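Local coordinates for protein transcription termination factor FttA (Methanosarcina mazei, PDB 2XR1) that probably terminates transcription across the archaeal genome by cutting nascent RNA with a two-zinc metallo-beta-lactamase/beta-CASP nuclease core, at residues 338-343 against 349-354. Sequence-based numbering, arbitrary orientation.
Sequences ISHFHI and NVVFTG
With CG set opposite the backbone N (chi1 177°) in H342 and opposite the carbonyl carbon (chi1 -64°) in N349, the imidazole and the carboxamide of this cross-strand pair run side by side, their planes only 18° apart. ND1 of H342 donates to OD1 of N349 over 2.9 Å, a bent bond whose donor stands tilted from the amide plane. The same oxygen lies 3.3 Å from CE1 of H340, whose ring crosses the amide obliquely and whose CD2 lies 3.6 Å from CG2 of V351. Beyond the hairpin, H340 NE2 bonds to the carbonyl of R373 and N349 ND2 to the carboxylate of E375.

H340, H342, N349 and V351 occupy one face of an antiparallel beta hairpin, a worked example of how alternation sorts side chains. The strands are joined by four backbone bonds, S339 and F352 exchanging one pair and F341 and V350 the other; H340–V351 and H342–N349 are the non-hydrogen-bonded pairs between and beyond them. The other face is apolar at F341, V350 and F352: CE2 of F341 approaches CD1 of F352 at 3.7 Å in an oblique pairing, while CB of F341 rests 3.9 Å from CG1 of V350. L202 and F200 of strand 199-203 pack against this side, so the hairpin helps join the two sheets of the metallo-beta-lactamase sandwich.

Past F352 the chain leads through T353 and G354 to the zinc ligand D355, and T353 OG1 bonds to the backbone N of E380. N349 is thus gripped at both ends of its amide, OD1 by H342 and ND2 by E375, and H340 NE2 is taken up by R373, whereas F341, V350 and F352 pack against strand 199-203 on the opposite face.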
ATOM      1  N   ILE B 338      13.059   8.629  19.606  1.00 24.63           N
ATOM      2  CA  ILE B 338      11.970   9.193  18.861  1.00 25.14           C
ATOM      3  C   ILE B 338      12.598   9.556  17.514  1.00 24.54           C
ATOM      4  O   ILE B 338      13.658  10.130  17.432  1.00 25.76           O
ATOM      5  CB  ILE B 338      11.440  10.458  19.605  1.00 26.15           C
ATOM      6  CG1 ILE B 338      10.569  10.001  20.780  1.00 28.02           C
ATOM      7  CG2 ILE B 338      10.658  11.316  18.658  1.00 25.98           C
ATOM      8  CD1 ILE B 338      10.246  11.088  21.662  1.00 32.01           C
ATOM      9  N   SER B 339      11.926   9.247  16.446  1.00 24.37           N
ATOM     10  CA  SER B 339      12.514   9.373  15.145  1.00 24.12           C
ATOM     11  C   SER B 339      11.865  10.494  14.384  1.00 23.50           C
ATOM     12  O   SER B 339      10.703  10.414  14.082  1.00 24.25           O
ATOM     13  CB  SER B 339      12.351   8.052  14.455  1.00 23.73           C
ATOM     14  OG  SER B 339      13.059   7.096  15.253  1.00 25.28           O
ATOM     15  N   HIS B 340      12.614  11.548  14.126  1.00 22.66           N
ATOM     16  CA  HIS B 340      12.137  12.644  13.319  1.00 23.22           C
ATOM     17  C   HIS B 340      12.672  12.555  11.870  1.00 23.51           C
ATOM     18  O   HIS B 340      13.889  12.471  11.649  1.00 24.00           O
ATOM     19  CB  HIS B 340      12.579  13.959  13.980  1.00 23.85           C
ATOM     20  CG  HIS B 340      12.153  15.185  13.257  1.00 23.64           C
ATOM     21  ND1 HIS B 340      12.883  15.728  12.227  1.00 24.84           N
ATOM     22  CD2 HIS B 340      11.077  15.985  13.418  1.00 25.43           C
ATOM     23  CE1 HIS B 340      12.261  16.800  11.772  1.00 27.95           C
ATOM     24  NE2 HIS B 340      11.156  16.975  12.471  1.00 26.29           N
ATOM     25  N   PHE B 341      11.771  12.588  10.905  1.00 23.01           N
ATOM     26  CA  PHE B 341      12.119  12.523   9.495  1.00 24.02           C
ATOM     27  C   PHE B 341      11.737  13.792   8.783  1.00 25.42           C
ATOM     28  O   PHE B 341      10.548  14.161   8.742  1.00 25.57           O
ATOM     29  CB  PHE B 341      11.369  11.406   8.821  1.00 23.14           C
ATOM     30  CG  PHE B 341      11.747  10.057   9.297  1.00 23.46           C
ATOM     31  CD1 PHE B 341      12.778   9.367   8.701  1.00 24.47           C
ATOM     32  CD2 PHE B 341      11.068   9.453  10.326  1.00 23.23           C
ATOM     33  CE1 PHE B 341      13.088   8.122   9.092  1.00 23.63           C
ATOM     34  CE2 PHE B 341      11.407   8.183  10.740  1.00 22.00           C
ATOM     35  CZ  PHE B 341      12.415   7.538  10.126  1.00 23.14           C
ATOM     36  N   HIS B 342      12.743  14.425   8.203  1.00 26.72           N
ATOM     37  CA  HIS B 342      12.622  15.716   7.527  1.00 29.02           C
ATOM     38  C   HIS B 342      12.691  15.361   6.074  1.00 29.57           C
ATOM     39  O   HIS B 342      13.714  14.843   5.624  1.00 30.21           O
ATOM     40  CB  HIS B 342      13.800  16.622   7.954  1.00 30.15           C
ATOM     41  CG  HIS B 342      13.848  17.958   7.285  1.00 34.53           C
ATOM     42  ND1 HIS B 342      12.754  18.784   7.177  1.00 39.90           N
ATOM     43  CD2 HIS B 342      14.882  18.644   6.741  1.00 38.22           C
ATOM     44  CE1 HIS B 342      13.099  19.891   6.544  1.00 40.39           C
ATOM     45  NE2 HIS B 342      14.388  19.832   6.271  1.00 37.35           N
ATOM     46  N   ILE B 343      11.588  15.569   5.355  1.00 29.55           N
ATOM     47  CA  ILE B 343      11.456  15.122   3.974  1.00 29.41           C
ATOM     48  C   ILE B 343      11.537  16.266   3.022  1.00 31.48           C
ATOM     49  O   ILE B 343      10.796  17.226   3.123  1.00 30.86           O
ATOM     50  CB  ILE B 343      10.122  14.383   3.785  1.00 29.59           C
ATOM     51  CG1 ILE B 343       9.936  13.385   4.956  1.00 27.28           C
ATOM     52  CG2 ILE B 343      10.020  13.758   2.348  1.00 27.10           C
ATOM     53  CD1 ILE B 343       9.294  12.160   4.599  1.00 29.23           C
ATOM     54  N   ASN B 349       7.395  16.960   7.636  1.00 27.54           N
ATOM     55  CA  ASN B 349       8.148  16.428   8.755  1.00 26.01           C
ATOM     56  C   ASN B 349       7.246  15.492   9.511  1.00 25.22           C
ATOM     57  O   ASN B 349       6.152  15.910   9.919  1.00 25.01           O
ATOM     58  CB  ASN B 349       8.611  17.531   9.724  1.00 26.40           C
ATOM     59  CG  ASN B 349       9.550  18.490   9.107  1.00 26.18           C
ATOM     60  OD1 ASN B 349      10.784  18.388   9.294  1.00 25.87           O
ATOM     61  ND2 ASN B 349       9.004  19.455   8.396  1.00 25.75           N
ATOM     62  N   VAL B 350       7.705  14.256   9.718  1.00 24.23           N
ATOM     63  CA  VAL B 350       6.895  13.267  10.387  1.00 23.80           C
ATOM     64  C   VAL B 350       7.703  12.680  11.536  1.00 23.24           C
ATOM     65  O   VAL B 350       8.875  12.401  11.370  1.00 23.87           O
ATOM     66  CB  VAL B 350       6.398  12.136   9.424  1.00 22.98           C
ATOM     67  CG1 VAL B 350       7.476  11.685   8.549  1.00 22.79           C
ATOM     68  CG2 VAL B 350       5.914  10.943  10.214  1.00 22.36           C
ATOM     69  N   VAL B 351       7.068  12.508  12.687  1.00 22.29           N
ATOM     70  CA  VAL B 351       7.685  11.880  13.835  1.00 21.41           C
ATOM     71  C   VAL B 351       7.080  10.537  14.178  1.00 20.99           C
ATOM     72  O   VAL B 351       5.882  10.397  14.318  1.00 21.02           O
ATOM     73  CB  VAL B 351       7.569  12.767  15.056  1.00 21.68           C
ATOM     74  CG1 VAL B 351       7.920  12.001  16.259  1.00 22.05           C
ATOM     75  CG2 VAL B 351       8.488  14.010  14.902  1.00 23.26           C
ATOM     76  N   PHE B 352       7.921   9.525  14.270  1.00 21.08           N
ATOM     77  CA  PHE B 352       7.493   8.247  14.753  1.00 21.44           C
ATOM     78  C   PHE B 352       7.990   8.203  16.141  1.00 21.54           C
ATOM     79  O   PHE B 352       9.170   8.328  16.323  1.00 22.57           O
ATOM     80  CB  PHE B 352       8.171   7.130  13.986  1.00 21.28           C
ATOM     81  CG  PHE B 352       7.550   6.847  12.665  1.00 24.10           C
ATOM     82  CD1 PHE B 352       7.798   7.676  11.579  1.00 26.62           C
ATOM     83  CD2 PHE B 352       6.733   5.723  12.480  1.00 25.45           C
ATOM     84  CE1 PHE B 352       7.223   7.420  10.326  1.00 26.77           C
ATOM     85  CE2 PHE B 352       6.159   5.465  11.246  1.00 27.91           C
ATOM     86  CZ  PHE B 352       6.409   6.321  10.157  1.00 27.91           C
ATOM     87  N   THR B 353       7.135   7.981  17.124  1.00 22.18           N
ATOM     88  CA  THR B 353       7.569   8.075  18.515  1.00 22.25           C
ATOM     89  C   THR B 353       8.254   6.832  18.958  1.00 22.06           C
ATOM     90  O   THR B 353       9.080   6.889  19.860  1.00 23.79           O
ATOM     91  CB  THR B 353       6.392   8.319  19.513  1.00 22.61           C
ATOM     92  OG1 THR B 353       5.495   7.228  19.416  1.00 25.20           O
ATOM     93  CG2 THR B 353       5.629   9.608  19.208  1.00 22.46           C
ATOM     94  N   GLY B 354       7.946   5.693  18.356  1.00 22.13           N
ATOM     95  CA  GLY B 354       8.334   4.394  18.956  1.00 22.05           C
ATOM     96  C   GLY B 354       7.624   4.336  20.311  1.00 22.35           C
ATOM     97  O   GLY B 354       6.586   5.002  20.502  1.00 22.31           O
TER